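Local coordinates for uncharacterized protein (Bacteroides caccae, PDB 4L7A), which is of unknown function but is probably a zinc-dependent metallopeptidase, at residues I68-Y77 and F139-A147; P91-W102 and G115-W125. All coordinates share one frame; numbering follows the deposited sequence. Where two conformers were deposited one is given.

How the contacts relate
From the N terminus the chain passes helix 17-35 and strand 38-40, an edge strand of the mixed sheet. Helix 59-81 then carries 68-77. Strands 93-98, 107-112 and 115-122 follow in that order and complete the sheet. Helix 131-153 follows and supplies 139-147. Contact 2 closes a short loop of 12 residues that holds strand 107-112. Contact 1 closes a longer loop of 61 residues, and the whole of contact 2 falls within it. The two contacts do not cross. They touch at P91, whose CD packs on W73 and F146, and at I94, which also meets W73. Together they tie two helices to each other and the sheet to both.

Contact 1. Residues I68-Y77 and F139-A147; sequences IVKHCWLEAY and FKVMHHEFA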
loop_
_atom_site.group_PDB
_atom_site.type_symbol
_atom_site.label_atom_id
_atom_site.label_comp_id
_atom_site.label_asym_id
_atom_site.label_seq_id
_atom_site.Cartn_x
_atom_site.Cartn_y
_atom_site.Cartn_z
ATOM N N ILE A 68 7.387 -9.893 4.532
ATOM C CA ILE A 68 6.147 -9.311 5.040
ATOM C C ILE A 68 5.318 -8.718 3.886
ATOM O O ILE A 68 4.077 -8.909 3.805
ATOM C CB ILE A 68 6.457 -8.307 6.127
ATOM C CG1 ILE A 68 7.011 -9.094 7.334
ATOM C CG2 ILE A 68 5.229 -7.542 6.534
ATOM C CD1 ILE A 68 7.484 -8.221 8.498
ATOM N N VAL A 69 5.995 -7.981 3.020
ATOM C CA VAL A 69 5.351 -7.342 1.851
ATOM C C VAL A 69 4.706 -8.381 0.917
ATOM O O VAL A 69 3.588 -8.190 0.417
ATOM C CB VAL A 69 6.364 -6.487 1.113
ATOM C CG1 VAL A 69 5.844 -5.985 -0.201
ATOM C CG2 VAL A 69 6.720 -5.265 1.971
ATOM N N LYS A 70 5.384 -9.506 0.722
ATOM C CA LYS A 70 4.871 -10.542 -0.142
ATOM C C LYS A 70 3.708 -11.226 0.508
ATOM O O LYS A 70 2.670 -11.441 -0.125
ATOM C CB LYS A 70 5.953 -11.558 -0.458
ATOM C CG LYS A 70 5.485 -12.750 -1.311
ATOM C CD LYS A 70 6.678 -13.622 -1.727
ATOM C CE LYS A 70 6.312 -15.116 -1.789
ATOM N NZ LYS A 70 5.312 -15.370 -2.884
ATOM N N HIS A 71 3.835 -11.510 1.788
ATOM C CA HIS A 71 2.747 -12.193 2.543
ATOM C C HIS A 71 1.452 -11.388 2.677
ATOM O O HIS A 71 0.351 -11.943 2.568
ATOM C CB HIS A 71 3.208 -12.557 3.950
ATOM C CG HIS A 71 2.254 -13.438 4.672
ATOM N ND1 HIS A 71 2.061 -14.762 4.315
ATOM C CD2 HIS A 71 1.410 -13.192 5.699
ATOM C CE1 HIS A 71 1.171 -15.304 5.121
ATOM N NE2 HIS A 71 0.756 -14.373 5.966
ATOM N N CYS A 72 1.603 -10.079 2.873
ATOM C CA CYS A 72 0.468 -9.202 3.219
ATOM C C CYS A 72 -0.180 -8.440 2.059
ATOM O O CYS A 72 -1.318 -7.936 2.187
ATOM C CB CYS A 72 0.909 -8.221 4.269
ATOM S SG CYS A 72 1.385 -9.027 5.798
ATOM N N TRP A 73 0.511 -8.363 0.943
ATOM C CA TRP A 73 -0.020 -7.738 -0.275
ATOM C C TRP A 73 -0.013 -8.748 -1.430
ATOM O O TRP A 73 -1.091 -9.203 -1.862
ATOM C CB TRP A 73 0.646 -6.389 -0.588
ATOM C CG TRP A 73 0.711 -6.097 -2.033
ATOM C CD1 TRP A 73 -0.313 -6.111 -2.937
ATOM C CD2 TRP A 73 1.884 -5.823 -2.756
ATOM N NE1 TRP A 73 0.188 -5.902 -4.210
ATOM C CE2 TRP A 73 1.540 -5.689 -4.097
ATOM C CE3 TRP A 73 3.213 -5.620 -2.384
ATOM C CZ2 TRP A 73 2.490 -5.349 -5.080
ATOM C CZ3 TRP A 73 4.167 -5.349 -3.394
ATOM C CH2 TRP A 73 3.779 -5.229 -4.705
ATOM N N LEU A 74 1.175 -9.176 -1.875
ATOM C CA LEU A 74 1.268 -9.950 -3.105
ATOM C C LEU A 74 0.501 -11.263 -3.010
ATOM O O LEU A 74 -0.311 -11.534 -3.851
ATOM C CB LEU A 74 2.703 -10.229 -3.470
ATOM C CG LEU A 74 3.506 -9.066 -4.023
ATOM C CD1 LEU A 74 4.980 -9.407 -3.999
ATOM C CD2 LEU A 74 3.105 -8.739 -5.428
ATOM N N GLU A 75 0.670 -11.993 -1.916
ATOM C CA GLU A 75 -0.073 -13.212 -1.700
ATOM C C GLU A 75 -1.553 -13.020 -1.408
ATOM O O GLU A 75 -2.341 -13.942 -1.656
ATOM C CB GLU A 75 0.565 -14.090 -0.629
ATOM C CG GLU A 75 1.821 -14.810 -1.131
ATOM C CD GLU A 75 2.417 -15.698 -0.036
ATOM O OE1 GLU A 75 1.676 -16.355 0.723
ATOM O OE2 GLU A 75 3.619 -15.698 0.112
ATOM N N ALA A 76 -1.936 -11.838 -0.922
ATOM C CA ALA A 76 -3.336 -11.571 -0.635
ATOM C C ALA A 76 -4.114 -11.358 -1.918
ATOM O O ALA A 76 -5.210 -11.884 -2.153
ATOM C CB ALA A 76 -3.459 -10.350 0.303
ATOM N N TYR A 77 -3.534 -10.542 -2.748
ATOM C CA TYR A 77 -4.043 -10.302 -4.076
ATOM C C TYR A 77 -4.096 -11.615 -4.863
ATOM O O TYR A 77 -5.103 -11.870 -5.524
ATOM C CB TYR A 77 -3.190 -9.264 -4.792
ATOM C CG TYR A 77 -3.444 -7.797 -4.424
ATOM C CD1 TYR A 77 -3.948 -7.415 -3.184
ATOM C CD2 TYR A 77 -3.134 -6.770 -5.348
ATOM C CE1 TYR A 77 -4.176 -6.032 -2.867
ATOM C CE2 TYR A 77 -3.311 -5.443 -5.050
ATOM C CZ TYR A 77 -3.846 -5.069 -3.811
ATOM O OH TYR A 77 -4.042 -3.757 -3.582
ATOM N N PHE A 139 1.532 0.205 3.836
ATOM C CA PHE A 139 0.588 -0.538 3.014
ATOM C C PHE A 139 -0.566 0.311 2.514
ATOM O O PHE A 139 -1.035 0.104 1.412
ATOM C CB PHE A 139 0.015 -1.768 3.725
ATOM C CG PHE A 139 0.999 -2.856 3.909
ATOM C CD1 PHE A 139 1.615 -3.430 2.821
ATOM C CD2 PHE A 139 1.275 -3.338 5.153
ATOM C CE1 PHE A 139 2.582 -4.419 3.002
ATOM C CE2 PHE A 139 2.185 -4.337 5.336
ATOM C CZ PHE A 139 2.859 -4.858 4.274
ATOM N N LYS A 140 -1.033 1.261 3.324
ATOM C CA LYS A 140 -2.121 2.151 2.872
ATOM C C LYS A 140 -1.770 2.826 1.530
ATOM O O LYS A 140 -2.531 2.778 0.545
ATOM C CB LYS A 140 -2.486 3.169 3.957
ATOM C CG LYS A 140 -3.145 4.458 3.485
ATOM C CD LYS A 140 -4.569 4.162 3.158
ATOM C CE LYS A 140 -5.254 5.338 2.418
ATOM N NZ LYS A 140 -4.913 6.678 2.949
ATOM N N VAL A 141 -0.652 3.523 1.505
ATOM C CA VAL A 141 -0.225 4.189 0.257
ATOM C C VAL A 141 -0.006 3.209 -0.895
ATOM O O VAL A 141 -0.341 3.504 -2.050
ATOM C CB VAL A 141 1.063 5.000 0.472
ATOM C CG1 VAL A 141 1.515 5.568 -0.788
ATOM C CG2 VAL A 141 0.742 6.148 1.449
HETATM N N MSE A 142 0.535 2.048 -0.598
HETATM C CA MSE A 142 0.711 1.050 -1.632
HETATM C C MSE A 142 -0.604 0.622 -2.289
HETATM O O MSE A 142 -0.715 0.679 -3.501
HETATM C CB MSE A 142 1.489 -0.172 -1.112
HETATM C CG MSE A 142 2.972 0.174 -0.862
HETATM SE SE MSE A 142 3.880 -1.185 0.218
HETATM C CE MSE A 142 4.472 -2.275 -1.295
ATOM N N HIS A 143 -1.577 0.180 -1.480
ATOM C CA HIS A 143 -2.879 -0.189 -2.029
ATOM C C HIS A 143 -3.516 0.959 -2.779
ATOM O O HIS A 143 -4.221 0.762 -3.760
ATOM C CB HIS A 143 -3.860 -0.721 -0.966
ATOM C CG HIS A 143 -3.402 -1.984 -0.333
ATOM N ND1 HIS A 143 -3.286 -3.166 -1.047
ATOM C CD2 HIS A 143 -2.963 -2.252 0.922
ATOM C CE1 HIS A 143 -2.823 -4.112 -0.251
ATOM N NE2 HIS A 143 -2.593 -3.583 0.943
ATOM N N HIS A 144 -3.260 2.172 -2.345
ATOM C CA HIS A 144 -3.818 3.328 -3.037
ATOM C C HIS A 144 -3.234 3.349 -4.474
ATOM O O HIS A 144 -3.954 3.475 -5.432
ATOM C CB HIS A 144 -3.527 4.638 -2.286
ATOM C CG HIS A 144 -3.842 5.882 -3.067
ATOM N ND1 HIS A 144 -4.689 6.862 -2.597
ATOM C CD2 HIS A 144 -3.391 6.327 -4.266
ATOM C CE1 HIS A 144 -4.758 7.848 -3.481
ATOM N NE2 HIS A 144 -3.947 7.560 -4.491
ATOM N N GLU A 145 -1.930 3.241 -4.599
ATOM C CA GLU A 145 -1.243 3.295 -5.918
ATOM C C GLU A 145 -1.584 2.119 -6.792
ATOM O O GLU A 145 -1.737 2.296 -8.008
ATOM C CB GLU A 145 0.239 3.360 -5.717
ATOM C CG GLU A 145 0.692 4.674 -5.031
ATOM C CD GLU A 145 0.520 5.886 -5.942
ATOM O OE1 GLU A 145 0.806 5.763 -7.173
ATOM O OE2 GLU A 145 0.065 6.936 -5.455
ATOM N N PHE A 146 -1.732 0.932 -6.198
ATOM C CA PHE A 146 -2.147 -0.217 -6.989
ATOM C C PHE A 146 -3.549 -0.014 -7.548
ATOM O O PHE A 146 -3.780 -0.271 -8.721
ATOM C CB PHE A 146 -2.013 -1.523 -6.245
ATOM C CG PHE A 146 -0.670 -1.721 -5.612
ATOM C CD1 PHE A 146 0.470 -1.113 -6.108
ATOM C CD2 PHE A 146 -0.544 -2.514 -4.490
ATOM C CE1 PHE A 146 1.703 -1.299 -5.477
ATOM C CE2 PHE A 146 0.682 -2.719 -3.892
ATOM C CZ PHE A 146 1.794 -2.107 -4.376
ATOM N N ALA A 147 -4.437 0.546 -6.745
ATOM C CA ALA A 147 -5.748 0.824 -7.198
ATOM C C ALA A 147 -5.743 1.796 -8.341
ATOM O O ALA A 147 -6.467 1.623 -9.320
ATOM C CB ALA A 147 -6.623 1.349 -6.041
HETATM O O HOH W 1 -1.527 -5.271 2.919
HETATM O O HOH W 2 -5.810 -1.501 -3.892
#
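Y77 and H143 join the two helices by a hydrogen bond. Y77 OH lies 2.7 Å from H143 ND1, and the bond is nearly straight at 169°. The hydroxyl comes in at the edge of the imidazole, near its plane, and the two rings sit rim to rim. The other ring nitrogen, H143 NE2, is bridged by a water to C72 O. With both nitrogens engaged, the buried imidazole is held against turning. A second water links Y77 OH to H143 O.

F146 lies over one face of W73 as an offset stack. The centroids of the F146 ring and the W73 five-membered ring are 4.4 Å apart, with planes at 29°. The selenomethionine M142 bends at chi3 (90°), and its CE reaches W73 CZ3 at 3.7 Å. The same methyl is 4.1 Å from V69 CG1. F139 turns its ring edge to I68 CG2 and V69 CA, while C72 CB meets F139 CZ at 3.9 Å. An alanine in place of W73 is likely to leave F146 without its stacking partner and open a gap beside the M142 methyl.

W73, Y77, H143 and F146 thus form a buried aromatic cluster. It packs helix 59-81 against helix 131-153. The latter carries the sequence HEFAH, starting at H144, which matches the HExxH zinc-binding motif of this peptidase clan.

Contact 2. Residues P91-W102 and G115-W125; sequences PKVIHLIGSASW and GLKVTLYMGNW
Strands 93-98 and 115-122 run parallel, their axes 4.6 Å apart at 20°, and backbone bonds such as V118 N to V93 O and H95 N to V118 O join them. They are the two central strands of a mixed four-stranded sheet, with strand 38-40 beside the first and strand 107-112 beside the second. At the start of the pair L116 O accepts from both K92 N and V93 N.

I94, L96, V118 and L120 lie on one face. L96 CD2 meets L120 CB at 3.9 Å. This face turns to the helices: L96 touches S62 of helix 59-81, and L120 touches Y138 of helix 131-153.

The other face carries V93, H95, I97, K117, T119 and Y121. K117 is extended through its first two torsions (chi1 178°, chi2 173°), which carries CD over one face of the H95 imidazole, 4.2 Å from its centroid, as a CH-pi contact. I97 and Y121 lie side by side, with I97 CG2 3.7 Å from Y121 CE2. I97 CD1 also reaches T119 CG2.

Past the strands the W125 side chain meets residues 99-102. S101 CA sits over its five-membered ring and W102 CB over its six-membered ring, on the same face. W125 NE1 donates to S99 O at 2.8 Å; the oxygen lies in the indole plane, but the nitrogen stands well out of the carbonyl plane.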
loop_
_atom_site.group_PDB
_atom_site.type_symbol
_atom_site.label_atom_id
_atom_site.label_comp_id
_atom_site.label_asym_id
_atom_site.label_seq_id
_atom_site.Cartn_x
_atom_site.Cartn_y
_atom_site.Cartn_z
ATOM N N PRO A 91 3.879 -2.740 -8.944
ATOM C CA PRO A 91 4.857 -1.783 -9.377
ATOM C C PRO A 91 5.922 -2.533 -10.188
ATOM O O PRO A 91 6.029 -3.735 -10.087
ATOM C CB PRO A 91 5.472 -1.300 -8.058
ATOM C CG PRO A 91 5.412 -2.476 -7.172
ATOM C CD PRO A 91 4.165 -3.284 -7.603
ATOM N N LYS A 92 6.753 -1.822 -10.922
ATOM C CA LYS A 92 7.945 -2.446 -11.565
ATOM C C LYS A 92 9.146 -2.606 -10.638
ATOM O O LYS A 92 9.975 -3.509 -10.804
ATOM C CB LYS A 92 8.419 -1.634 -12.787
ATOM C CG LYS A 92 7.342 -1.342 -13.854
ATOM C CD LYS A 92 6.872 -2.591 -14.627
ATOM C CE LYS A 92 5.311 -2.653 -14.763
ATOM N NZ LYS A 92 4.870 -4.069 -14.545
ATOM N N VAL A 93 9.298 -1.680 -9.698
ATOM C CA VAL A 93 10.476 -1.654 -8.831
ATOM C C VAL A 93 10.105 -1.250 -7.409
ATOM O O VAL A 93 9.252 -0.360 -7.213
ATOM C CB VAL A 93 11.532 -0.661 -9.400
ATOM C CG1 VAL A 93 12.705 -0.510 -8.434
ATOM C CG2 VAL A 93 12.061 -1.135 -10.732
ATOM N N ILE A 94 10.677 -1.956 -6.436
ATOM C CA ILE A 94 10.578 -1.630 -5.015
ATOM C C ILE A 94 12.023 -1.401 -4.533
ATOM O O ILE A 94 12.905 -2.210 -4.879
ATOM C CB ILE A 94 9.867 -2.718 -4.232
ATOM C CG1 ILE A 94 8.416 -2.842 -4.671
ATOM C CG2 ILE A 94 9.834 -2.375 -2.766
ATOM C CD1 ILE A 94 7.747 -4.127 -4.238
ATOM N N HIS A 95 12.313 -0.254 -3.893
ATOM C CA HIS A 95 13.667 -0.003 -3.345
ATOM C C HIS A 95 13.507 0.090 -1.865
ATOM O O HIS A 95 12.576 0.731 -1.420
ATOM C CB HIS A 95 14.208 1.357 -3.749
ATOM C CG HIS A 95 14.685 1.429 -5.154
ATOM N ND1 HIS A 95 15.266 2.567 -5.677
ATOM C CD2 HIS A 95 14.729 0.501 -6.136
ATOM C CE1 HIS A 95 15.628 2.348 -6.934
ATOM N NE2 HIS A 95 15.315 1.098 -7.234
ATOM N N LEU A 96 14.391 -0.512 -1.110
ATOM C CA LEU A 96 14.457 -0.276 0.325
ATOM C C LEU A 96 15.655 0.614 0.563
ATOM O O LEU A 96 16.746 0.357 0.029
ATOM C CB LEU A 96 14.643 -1.560 1.110
ATOM C CG LEU A 96 13.654 -2.664 0.894
ATOM C CD1 LEU A 96 13.859 -3.732 1.951
ATOM C CD2 LEU A 96 12.238 -2.119 0.989
ATOM N N ILE A 97 15.441 1.668 1.341
ATOM C CA ILE A 97 16.496 2.581 1.737
ATOM C C ILE A 97 16.454 2.753 3.223
ATOM O O ILE A 97 15.386 2.871 3.818
ATOM C CB ILE A 97 16.349 3.947 1.061
ATOM C CG1 ILE A 97 16.517 3.790 -0.434
ATOM C CG2 ILE A 97 17.365 4.921 1.542
ATOM C CD1 ILE A 97 16.317 5.155 -1.243
ATOM N N GLY A 98 17.619 2.776 3.850
ATOM C CA GLY A 98 17.638 2.931 5.320
ATOM C C GLY A 98 17.405 4.369 5.794
ATOM O O GLY A 98 17.912 5.309 5.201
ATOM N N SER A 99 16.647 4.512 6.886
ATOM C CA SER A 99 16.424 5.790 7.506
ATOM C C SER A 99 16.552 5.757 9.027
ATOM O O SER A 99 16.186 4.772 9.671
ATOM C CB SER A 99 15.031 6.259 7.145
ATOM O OG SER A 99 14.860 7.608 7.510
ATOM N N ALA A 100 17.084 6.846 9.580
ATOM C CA ALA A 100 17.298 7.009 10.990
ATOM C C ALA A 100 15.995 7.023 11.779
ATOM O O ALA A 100 15.993 6.590 12.894
ATOM C CB ALA A 100 18.076 8.263 11.260
ATOM N N SER A 101 14.900 7.476 11.173
ATOM C CA SER A 101 13.593 7.466 11.810
ATOM C C SER A 101 12.469 7.532 10.783
ATOM O O SER A 101 12.726 7.607 9.553
ATOM C CB SER A 101 13.465 8.645 12.771
ATOM O OG SER A 101 12.319 8.497 13.590
ATOM N N TRP A 102 11.243 7.517 11.301
ATOM C CA TRP A 102 10.028 7.642 10.506
ATOM C C TRP A 102 9.614 9.081 10.269
ATOM O O TRP A 102 8.725 9.333 9.468
ATOM C CB TRP A 102 8.863 6.955 11.210
ATOM C CG TRP A 102 8.393 7.639 12.443
ATOM C CD1 TRP A 102 7.546 8.721 12.522
ATOM C CD2 TRP A 102 8.697 7.271 13.777
ATOM N NE1 TRP A 102 7.353 9.071 13.824
ATOM C CE2 TRP A 102 8.042 8.196 14.624
ATOM C CE3 TRP A 102 9.484 6.270 14.345
ATOM C CZ2 TRP A 102 8.130 8.134 16.017
ATOM C CZ3 TRP A 102 9.590 6.207 15.762
ATOM C CH2 TRP A 102 8.908 7.136 16.571
ATOM N N GLY A 115 6.533 1.876 -15.581
ATOM C CA GLY A 115 5.468 1.855 -14.579
ATOM C C GLY A 115 5.956 2.450 -13.272
ATOM O O GLY A 115 6.830 3.310 -13.267
ATOM N N LEU A 116 5.440 1.906 -12.167
ATOM C CA LEU A 116 5.623 2.474 -10.854
ATOM C C LEU A 116 6.866 1.973 -10.120
ATOM O O LEU A 116 7.163 0.757 -10.107
ATOM C CB LEU A 116 4.402 2.153 -9.986
ATOM C CG LEU A 116 4.353 2.648 -8.555
ATOM C CD1 LEU A 116 4.263 4.144 -8.496
ATOM C CD2 LEU A 116 3.174 2.040 -7.918
ATOM N N LYS A 117 7.590 2.934 -9.519
ATOM C CA LYS A 117 8.595 2.646 -8.539
ATOM C C LYS A 117 8.136 3.074 -7.128
ATOM O O LYS A 117 7.625 4.160 -6.957
ATOM C CB LYS A 117 9.864 3.360 -8.912
ATOM C CG LYS A 117 10.981 3.152 -7.900
ATOM C CD LYS A 117 12.289 3.737 -8.378
ATOM C CE LYS A 117 12.412 5.184 -7.960
ATOM N NZ LYS A 117 13.311 5.962 -8.900
ATOM N N VAL A 118 8.248 2.180 -6.156
ATOM C CA VAL A 118 7.939 2.454 -4.730
ATOM C C VAL A 118 9.243 2.317 -3.937
ATOM O O VAL A 118 9.932 1.306 -4.042
ATOM C CB VAL A 118 6.905 1.481 -4.161
ATOM C CG1 VAL A 118 6.514 1.836 -2.704
ATOM C CG2 VAL A 118 5.608 1.498 -4.922
ATOM N N THR A 119 9.561 3.317 -3.146
ATOM C CA THR A 119 10.687 3.270 -2.282
ATOM C C THR A 119 10.187 3.270 -0.869
ATOM O O THR A 119 9.361 4.089 -0.525
ATOM C CB THR A 119 11.570 4.501 -2.479
ATOM O OG1 THR A 119 12.068 4.484 -3.818
ATOM C CG2 THR A 119 12.734 4.499 -1.514
ATOM N N LEU A 120 10.668 2.346 -0.058
ATOM C CA LEU A 120 10.303 2.291 1.309
ATOM C C LEU A 120 11.531 2.612 2.163
ATOM O O LEU A 120 12.586 1.992 2.001
ATOM C CB LEU A 120 9.810 0.915 1.666
ATOM C CG LEU A 120 8.731 0.293 0.789
ATOM C CD1 LEU A 120 8.428 -1.079 1.275
ATOM C CD2 LEU A 120 7.491 1.166 0.868
ATOM N N TYR A 121 11.352 3.536 3.104
ATOM C CA TYR A 121 12.364 3.917 4.048
ATOM C C TYR A 121 12.107 3.105 5.313
ATOM O O TYR A 121 10.977 3.073 5.855
ATOM C CB TYR A 121 12.316 5.444 4.294
ATOM C CG TYR A 121 12.762 6.204 3.088
ATOM C CD1 TYR A 121 11.896 6.582 2.092
ATOM C CD2 TYR A 121 14.104 6.563 2.945
ATOM C CE1 TYR A 121 12.365 7.270 0.958
ATOM C CE2 TYR A 121 14.563 7.250 1.860
ATOM C CZ TYR A 121 13.706 7.584 0.852
ATOM O OH TYR A 121 14.246 8.289 -0.217
HETATM N N MSE A 122 13.171 2.465 5.791
HETATM C CA MSE A 122 13.073 1.565 6.924
HETATM C C MSE A 122 14.278 1.601 7.847
HETATM O O MSE A 122 15.324 2.059 7.470
HETATM C CB MSE A 122 12.860 0.089 6.463
HETATM C CG MSE A 122 13.453 -0.288 5.141
HETATM SE SE MSE A 122 15.414 -0.410 5.012
HETATM C CE MSE A 122 15.708 -2.179 5.762
ATOM N N GLY A 123 14.099 1.047 9.039
ATOM C CA GLY A 123 15.158 0.941 10.043
ATOM C C GLY A 123 14.576 0.248 11.257
ATOM O O GLY A 123 13.383 -0.045 11.295
ATOM N N ASN A 124 15.383 -0.078 12.223
ATOM C CA ASN A 124 14.845 -0.943 13.276
ATOM C C ASN A 124 14.026 -0.136 14.318
ATOM O O ASN A 124 13.640 -0.695 15.324
ATOM C CB ASN A 124 15.922 -1.860 13.888
ATOM C CG ASN A 124 16.988 -1.088 14.575
ATOM O OD1 ASN A 124 16.911 0.144 14.688
ATOM N ND2 ASN A 124 17.992 -1.795 15.086
ATOM N N TRP A 125 13.749 1.155 14.040
ATOM C CA TRP A 125 12.644 1.863 14.699
ATOM C C TRP A 125 11.271 1.219 14.365
ATOM O O TRP A 125 10.265 1.563 14.972
ATOM C CB TRP A 125 12.584 3.347 14.320
ATOM C CG TRP A 125 12.752 3.606 12.851
ATOM C CD1 TRP A 125 13.950 3.883 12.196
ATOM C CD2 TRP A 125 11.742 3.591 11.822
ATOM N NE1 TRP A 125 13.716 4.041 10.857
ATOM C CE2 TRP A 125 12.384 3.895 10.599
ATOM C CE3 TRP A 125 10.371 3.340 11.810
ATOM C CZ2 TRP A 125 11.709 3.929 9.392
ATOM C CZ3 TRP A 125 9.697 3.405 10.601
ATOM C CH2 TRP A 125 10.369 3.694 9.408
#